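Local coordinates for conserved hypothetical protein (Streptococcus pneumoniae, PDB 2GK4) that probably takes part in coenzyme A biosynthesis as a phosphopantothenate–cysteine ligase of the CoaB type, though its function has not been established, at residues G12-I17 against S22-S27; T69-L74 against A93-T98; K115-K120 against V135-K140. All blocks are in the same frame, centred on the assembly; numbering follows the deposited sequence.

Interaction 1: residues G12-I17 against S22-S27; sequences GTSEAI and SITNHS
G12 approaches the second strand through its backbone: its CA lies 3.2 Å from N25 O, a CA-H...O contact. T13 turns its carbonyl to the partner strand, and N25 N donates to T13 O at 2.8 Å, with the donor almost in line with the C=O bond (173°). The hydroxyl of T13 is engaged by S95. At S14, a non-hydrogen-bonded pair with T24, OG lies 2.8 Å from T24 OG1 in the conformer given; either hydroxyl could donate. A second conformer of S14 was deposited, and the bond belongs to the one given; because S14 OG also comes unusually near T24 CG2, this side-chain contact is best regarded as doubtful. T24 OG1 also meets T24 of the second subunit. E15 pairs with I23 through two backbone bonds, E15 N to I23 O at 2.8 Å and I23 N to E15 O at 2.9 Å. Its CB lies 3.9 Å from I23 CG2, while the bend at chi2 (-66°) turns the carboxylate off the partner strand toward T98 and the backbone N of T71. A16, again non-hydrogen-bonded, faces S22, whose OG comes 3.5 Å from A16 CA. I17 closes the sequence by laying CD1 alongside the S22-I23 peptide, 4.0 Å from I23 N. Outside the pair, P99 of strand 97-104 covers the I17 and I23 side chains. With strand directions at 170° and three successive bridges, this is a two-stranded antiparallel beta hairpin; pairing of residues 22-25 with a strand of the second subunit continues its sheet across the dimer interface.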
# COMPACT_ATOMS: atom_id res chain seq x y z
N GLY A 12 3.61 4.82 -8.09
CA GLY A 12 3.49 3.37 -8.33
C GLY A 12 2.05 2.94 -8.16
O GLY A 12 1.33 3.42 -7.26
N THR A 13 1.63 1.99 -8.99
CA THR A 13 0.25 1.51 -8.99
C THR A 13 0.01 0.56 -7.81
O THR A 13 0.94 -0.08 -7.29
CB THR A 13 -0.09 0.75 -10.31
OG1 THR A 13 0.88 -0.29 -10.57
CG2 THR A 13 -0.17 1.72 -11.51
N SER A 14 -1.25 0.52 -7.36
CA SER A 14 -1.69 -0.34 -6.27
C SER A 14 -2.83 -1.19 -6.80
O SER A 14 -3.78 -0.66 -7.37
CB SER A 14 -2.22 0.48 -5.09
OG SER A 14 -1.17 1.02 -4.28
N GLU A 15 -2.73 -2.50 -6.63
CA GLU A 15 -3.76 -3.41 -7.14
C GLU A 15 -4.51 -4.03 -5.93
O GLU A 15 -3.90 -4.73 -5.14
CB GLU A 15 -3.09 -4.50 -7.99
CG GLU A 15 -2.22 -3.97 -9.14
CD GLU A 15 -3.01 -3.25 -10.22
OE1 GLU A 15 -4.08 -3.78 -10.63
OE2 GLU A 15 -2.53 -2.18 -10.66
N ALA A 16 -5.81 -3.76 -5.81
CA ALA A 16 -6.57 -4.22 -4.63
C ALA A 16 -6.66 -5.74 -4.55
O ALA A 16 -6.91 -6.43 -5.55
CB ALA A 16 -7.96 -3.60 -4.60
N ILE A 17 -6.42 -6.26 -3.35
CA ILE A 17 -6.62 -7.68 -3.06
C ILE A 17 -8.02 -7.86 -2.47
O ILE A 17 -8.78 -8.75 -2.88
CB ILE A 17 -5.56 -8.20 -2.07
CG1 ILE A 17 -4.19 -8.28 -2.76
CG2 ILE A 17 -5.93 -9.59 -1.56
CD1 ILE A 17 -3.01 -8.43 -1.80
N SER A 22 -3.80 -4.20 -0.57
CA SER A 22 -3.41 -4.11 -1.99
C SER A 22 -2.01 -4.63 -2.16
O SER A 22 -1.26 -4.68 -1.16
CB SER A 22 -3.42 -2.64 -2.40
OG SER A 22 -4.78 -2.18 -2.43
N ILE A 23 -1.65 -5.04 -3.38
CA ILE A 23 -0.24 -5.24 -3.67
C ILE A 23 0.18 -4.02 -4.47
O ILE A 23 -0.42 -3.68 -5.51
CB ILE A 23 0.04 -6.55 -4.44
CG1 ILE A 23 1.52 -6.66 -4.79
CG2 ILE A 23 -0.89 -6.71 -5.68
CD1 ILE A 23 1.90 -8.09 -5.22
N THR A 24 1.21 -3.36 -3.98
CA THR A 24 1.48 -1.97 -4.39
C THR A 24 2.94 -1.89 -4.84
O THR A 24 3.82 -2.45 -4.16
CB THR A 24 1.28 -1.04 -3.18
OG1 THR A 24 -0.10 -1.04 -2.78
CG2 THR A 24 1.70 0.39 -3.50
N ASN A 25 3.19 -1.22 -5.97
CA ASN A 25 4.55 -0.86 -6.34
C ASN A 25 4.80 0.41 -5.55
O ASN A 25 4.16 1.43 -5.82
CB ASN A 25 4.64 -0.60 -7.86
CG ASN A 25 4.79 -1.87 -8.67
OD1 ASN A 25 4.35 -2.95 -8.25
ND2 ASN A 25 5.42 -1.76 -9.83
N HIS A 26 5.68 0.32 -4.56
CA HIS A 26 5.81 1.33 -3.50
C HIS A 26 6.68 2.59 -3.77
O HIS A 26 6.91 3.40 -2.86
CB HIS A 26 6.26 0.66 -2.18
CG HIS A 26 7.43 -0.28 -2.33
ND1 HIS A 26 8.63 0.09 -2.90
CD2 HIS A 26 7.57 -1.58 -1.99
CE1 HIS A 26 9.46 -0.94 -2.90
NE2 HIS A 26 8.84 -1.97 -2.34
N SER A 27 7.15 2.77 -5.00
CA SER A 27 7.92 3.98 -5.37
C SER A 27 7.23 5.28 -4.95
O SER A 27 6.05 5.47 -5.24
CB SER A 27 8.12 4.03 -6.90
OG SER A 27 8.62 5.30 -7.30

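Interaction 2: residues T69-L74 against A93-T98; sequences TNTKDL and AVSDYT
V94 meets the first turn of helix 71-81 with both methyls, one for each of two helix residues. CG2 is 3.5 Å from L74 CD2, the closest approach between the segments, and there the two side chains cross at about a right angle. CG1, set opposite the backbone N (chi1 177°), lies 3.7 Å from T71 CG2. T71 was deposited in two conformers, so its methyl contacts hold for the one given. S95 follows, with CB 3.8 Å from T71 CG2 and its carbonyl O at a similar distance from that methyl. The polar ends of S95 look to other partners: OG bonds T13 and O bonds the T141 hydroxyl. Farther along, T98 makes no close contact with the helix, but its hydroxyl shares the E15 carboxylate with T71 N, one oxygen each, which ties both segments to strand 14-16. The helix start is fixed from within: D73 N donates to N70 OD1 at 2.9 Å, nearly straight onto the carbonyl (164°), and N70 N donates back to D73 OD2 at 3.2 Å from above the carboxylate plane. D73 OD2 takes a second bond, from T69 N at 2.9 Å. These reciprocal bonds form a capping box at the N-terminus of a helix of the Rossmann-like domain, against which rests the loop leading from strand 87-90 to strand 97-104.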
# COMPACT_ATOMS: atom_id res chain seq x y z
N THR A 69 -5.12 4.99 -9.21
CA THR A 69 -4.92 3.93 -8.22
C THR A 69 -4.18 2.76 -8.85
O THR A 69 -3.06 2.45 -8.44
CB THR A 69 -6.24 3.49 -7.57
OG1 THR A 69 -6.82 4.62 -6.89
CG2 THR A 69 -5.98 2.38 -6.52
N ASN A 70 -4.78 2.13 -9.86
CA ASN A 70 -4.27 0.84 -10.40
C ASN A 70 -3.90 0.91 -11.87
O ASN A 70 -4.00 1.98 -12.51
CB ASN A 70 -5.26 -0.31 -10.11
CG ASN A 70 -6.61 -0.13 -10.81
OD1 ASN A 70 -6.76 0.67 -11.72
ND2 ASN A 70 -7.58 -0.92 -10.38
N THR A 71 -3.46 -0.22 -12.44
CA THR A 71 -3.01 -0.20 -13.84
C THR A 71 -4.16 0.08 -14.80
O THR A 71 -3.98 0.81 -15.79
CB THR A 71 -2.27 -1.48 -14.27
OG1 THR A 71 -3.12 -2.62 -14.08
CG2 THR A 71 -0.96 -1.62 -13.51
N LYS A 72 -5.35 -0.46 -14.50
CA LYS A 72 -6.52 -0.13 -15.32
C LYS A 72 -6.70 1.40 -15.43
O LYS A 72 -6.94 1.91 -16.52
CB LYS A 72 -7.80 -0.78 -14.78
CG LYS A 72 -9.06 -0.56 -15.64
CD LYS A 72 -10.26 -1.36 -15.09
CE LYS A 72 -10.43 -2.75 -15.77
NZ LYS A 72 -9.28 -3.70 -15.59
N ASP A 73 -6.62 2.10 -14.29
CA ASP A 73 -6.71 3.57 -14.24
C ASP A 73 -5.64 4.19 -15.13
O ASP A 73 -5.92 5.16 -15.87
CB ASP A 73 -6.53 4.14 -12.81
CG ASP A 73 -7.62 3.72 -11.83
OD1 ASP A 73 -8.71 3.25 -12.24
OD2 ASP A 73 -7.35 3.87 -10.60
N LEU A 74 -4.42 3.64 -15.07
CA LEU A 74 -3.31 4.21 -15.87
C LEU A 74 -3.59 4.04 -17.37
O LEU A 74 -3.40 4.96 -18.17
CB LEU A 74 -1.96 3.58 -15.50
CG LEU A 74 -0.81 4.08 -16.40
CD1 LEU A 74 -0.58 5.59 -16.19
CD2 LEU A 74 0.41 3.32 -16.09
N ALA A 93 6.17 3.47 -11.51
CA ALA A 93 6.40 2.03 -11.43
C ALA A 93 5.03 1.36 -11.66
O ALA A 93 4.10 1.49 -10.83
CB ALA A 93 6.93 1.66 -10.05
N VAL A 94 4.92 0.61 -12.74
CA VAL A 94 3.62 0.04 -13.14
C VAL A 94 3.60 -1.43 -12.81
O VAL A 94 4.52 -2.16 -13.20
CB VAL A 94 3.38 0.27 -14.67
CG1 VAL A 94 2.06 -0.38 -15.15
CG2 VAL A 94 3.37 1.76 -14.95
N SER A 95 2.58 -1.86 -12.08
CA SER A 95 2.43 -3.27 -11.70
C SER A 95 2.52 -4.18 -12.92
O SER A 95 1.89 -3.91 -13.96
CB SER A 95 1.10 -3.50 -10.97
OG SER A 95 1.10 -2.73 -9.79
N ASP A 96 3.32 -5.24 -12.81
CA ASP A 96 3.33 -6.26 -13.86
C ASP A 96 2.24 -7.30 -13.69
O ASP A 96 1.95 -8.02 -14.65
CB ASP A 96 4.67 -6.97 -13.91
CG ASP A 96 5.71 -6.18 -14.65
OD1 ASP A 96 5.37 -5.43 -15.60
OD2 ASP A 96 6.89 -6.31 -14.27
N TYR A 97 1.70 -7.40 -12.48
CA TYR A 97 0.68 -8.39 -12.14
C TYR A 97 -0.44 -7.80 -11.31
O TYR A 97 -0.22 -6.90 -10.47
CB TYR A 97 1.32 -9.56 -11.36
CG TYR A 97 2.31 -10.32 -12.23
CD1 TYR A 97 3.66 -9.96 -12.23
CD2 TYR A 97 1.90 -11.34 -13.07
CE1 TYR A 97 4.59 -10.62 -13.06
CE2 TYR A 97 2.81 -12.00 -13.91
CZ TYR A 97 4.15 -11.63 -13.90
OH TYR A 97 5.05 -12.31 -14.72
N THR A 98 -1.62 -8.38 -11.48
CA THR A 98 -2.79 -7.99 -10.72
C THR A 98 -3.52 -9.21 -10.14
O THR A 98 -3.61 -10.25 -10.79
CB THR A 98 -3.70 -7.11 -11.60
OG1 THR A 98 -4.68 -6.47 -10.78
CG2 THR A 98 -4.32 -7.91 -12.78

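Interaction 3: residues K115-K120 against V135-K140; sequences KEFLSK and VLFLKK
This is an aromatic and aliphatic contact between a 3-10 turn and the extended strand 133-140; the centre of the contact lies about 23 Å from the centre of the chain, and it rests on F117, L118 and F137. F117 sits over one face of the F137 ring. Its CB stands 4.0 Å from the ring centroid and 12° off the ring normal, a CH-pi contact. The rings themselves are near parallel, with planes at 23°, yet slid so far that they barely overlap: the centroids are 4.9 Å apart, and the nearest atoms are F117 CD1 and F137 CZ at 3.5 Å. In F137, CG stands anti to the carbonyl carbon (chi1 -64°), which aims the ring at the 3-10 segment, where F117 CB meets its face. L118 adds a looser touch, CD2 to F137 CB at 4.5 Å. Strand 133-140 pairs antiparallel with strand 97-104 as a long two-stranded arm reaching out from the Rossmann-like domain, and residues 135-138 pair with a strand of the second subunit, consistent with the dimerisation role of such an arm in CoaB relatives. F117 also meets the ring of Y101 on strand 97-104, while L118 packs on V133 and F137 on L105, both of the second subunit. Within the turn, E116 CG covers a face of the F117 ring, 3.9 Å above the plane and over its centre. The carboxylate beyond that carbon is anchored at both oxygens: K120 NZ forms a salt bridge to E116 OE1 at 3.0 Å, and S111 OG bonds E116 OE2.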
# COMPACT_ATOMS: atom_id res chain seq x y z
N LYS A 115 -4.24 -23.86 -13.10
CA LYS A 115 -4.81 -22.90 -14.04
C LYS A 115 -6.32 -22.71 -13.81
O LYS A 115 -6.88 -21.66 -14.18
CB LYS A 115 -4.48 -23.30 -15.49
CG LYS A 115 -2.97 -23.30 -15.74
CD LYS A 115 -2.55 -23.41 -17.23
CE LYS A 115 -1.01 -23.43 -17.30
NZ LYS A 115 -0.49 -24.10 -18.54
N GLU A 116 -6.97 -23.69 -13.16
CA GLU A 116 -8.40 -23.58 -12.82
C GLU A 116 -8.69 -22.30 -12.04
O GLU A 116 -9.75 -21.70 -12.18
CB GLU A 116 -8.92 -24.79 -12.02
CG GLU A 116 -8.57 -24.80 -10.51
CD GLU A 116 -9.17 -25.99 -9.71
OE1 GLU A 116 -10.42 -26.05 -9.55
OE2 GLU A 116 -8.40 -26.83 -9.19
N PHE A 117 -7.72 -21.87 -11.23
CA PHE A 117 -7.90 -20.75 -10.31
C PHE A 117 -7.97 -19.41 -11.02
O PHE A 117 -8.49 -18.43 -10.45
CB PHE A 117 -6.80 -20.75 -9.25
CG PHE A 117 -6.88 -21.92 -8.29
CD1 PHE A 117 -5.83 -22.81 -8.19
CD2 PHE A 117 -7.99 -22.12 -7.50
CE1 PHE A 117 -5.89 -23.90 -7.32
CE2 PHE A 117 -8.06 -23.20 -6.62
CZ PHE A 117 -7.01 -24.09 -6.53
N LEU A 118 -7.50 -19.36 -12.26
CA LEU A 118 -7.52 -18.10 -13.02
C LEU A 118 -8.91 -17.73 -13.53
O LEU A 118 -9.13 -16.58 -13.97
CB LEU A 118 -6.57 -18.14 -14.21
CG LEU A 118 -5.14 -18.63 -14.05
CD1 LEU A 118 -4.39 -18.46 -15.38
CD2 LEU A 118 -4.44 -17.90 -12.95
N SER A 119 -9.82 -18.70 -13.52
CA SER A 119 -11.16 -18.47 -14.03
C SER A 119 -12.19 -18.41 -12.91
O SER A 119 -13.40 -18.43 -13.16
CB SER A 119 -11.52 -19.54 -15.05
OG SER A 119 -11.67 -20.77 -14.39
N LYS A 120 -11.70 -18.34 -11.67
CA LYS A 120 -12.53 -18.25 -10.46
C LYS A 120 -12.57 -16.83 -9.88
O LYS A 120 -11.72 -15.98 -10.19
CB LYS A 120 -12.02 -19.21 -9.38
CG LYS A 120 -12.11 -20.69 -9.75
CD LYS A 120 -11.97 -21.55 -8.50
CE LYS A 120 -11.48 -22.96 -8.84
NZ LYS A 120 -12.45 -23.80 -9.64
N VAL A 135 -2.79 -18.16 -0.37
CA VAL A 135 -2.13 -18.20 -1.66
C VAL A 135 -2.88 -17.29 -2.61
O VAL A 135 -4.09 -17.45 -2.79
CB VAL A 135 -2.16 -19.63 -2.26
CG1 VAL A 135 -1.41 -19.68 -3.59
CG2 VAL A 135 -1.56 -20.63 -1.30
N LEU A 136 -2.17 -16.35 -3.20
CA LEU A 136 -2.76 -15.39 -4.15
C LEU A 136 -2.23 -15.66 -5.56
O LEU A 136 -1.01 -15.72 -5.76
CB LEU A 136 -2.44 -13.94 -3.71
CG LEU A 136 -2.86 -12.84 -4.70
CD1 LEU A 136 -4.37 -12.74 -4.78
CD2 LEU A 136 -2.21 -11.48 -4.32
N PHE A 137 -3.15 -15.82 -6.52
CA PHE A 137 -2.82 -15.98 -7.94
C PHE A 137 -2.98 -14.63 -8.61
O PHE A 137 -3.99 -13.96 -8.40
CB PHE A 137 -3.74 -17.02 -8.60
CG PHE A 137 -3.56 -18.41 -8.02
CD1 PHE A 137 -4.26 -18.80 -6.87
CD2 PHE A 137 -2.65 -19.31 -8.59
CE1 PHE A 137 -4.08 -20.07 -6.30
CE2 PHE A 137 -2.45 -20.60 -8.04
CZ PHE A 137 -3.16 -20.97 -6.89
N LEU A 138 -1.99 -14.26 -9.42
CA LEU A 138 -2.01 -12.96 -10.10
C LEU A 138 -1.76 -13.20 -11.58
O LEU A 138 -0.97 -14.10 -11.94
CB LEU A 138 -0.93 -12.05 -9.54
CG LEU A 138 -0.94 -11.75 -8.03
CD1 LEU A 138 -0.11 -12.78 -7.26
CD2 LEU A 138 -0.42 -10.34 -7.81
N LYS A 139 -2.43 -12.42 -12.42
CA LYS A 139 -2.16 -12.49 -13.89
C LYS A 139 -1.42 -11.23 -14.37
O LYS A 139 -1.43 -10.21 -13.68
CB LYS A 139 -3.47 -12.62 -14.66
CG LYS A 139 -4.33 -11.34 -14.67
CD LYS A 139 -5.67 -11.52 -15.40
CE LYS A 139 -6.35 -10.18 -15.63
NZ LYS A 139 -7.72 -10.40 -16.26
N LYS A 140 -0.80 -11.29 -15.56
CA LYS A 140 -0.23 -10.09 -16.16
C LYS A 140 -1.22 -8.94 -16.33
O LYS A 140 -2.40 -9.12 -16.72
CB LYS A 140 0.41 -10.40 -17.50
CG LYS A 140 1.75 -11.05 -17.40
CD LYS A 140 2.45 -11.06 -18.76
CE LYS A 140 3.65 -12.00 -18.74
NZ LYS A 140 4.04 -12.44 -20.12

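In the fold
Interactions 1 and 2 lie close together, centres about 7 Å apart, and are stitched by polar side chains: T13 OG1 to S95 OG at 2.6 Å and E15 OE1 to T98 OG1 at 2.8 Å, both probable hydrogen bonds. Interaction 3 sits about 17 to 18 Å from either, centre to centre, out on the arm. Strand 97-104, entered in interaction 2, is the neighbour of strand 133-140 in interaction 3. All three are mostly buried, but interaction 1 relies on backbone pairing, interaction 2 on methyl contacts at a helix start, and interaction 3 on phenylalanines. Interactions 1 and 3 both lie against the second subunit, and between them I17 packs on L136 and I23 on L138.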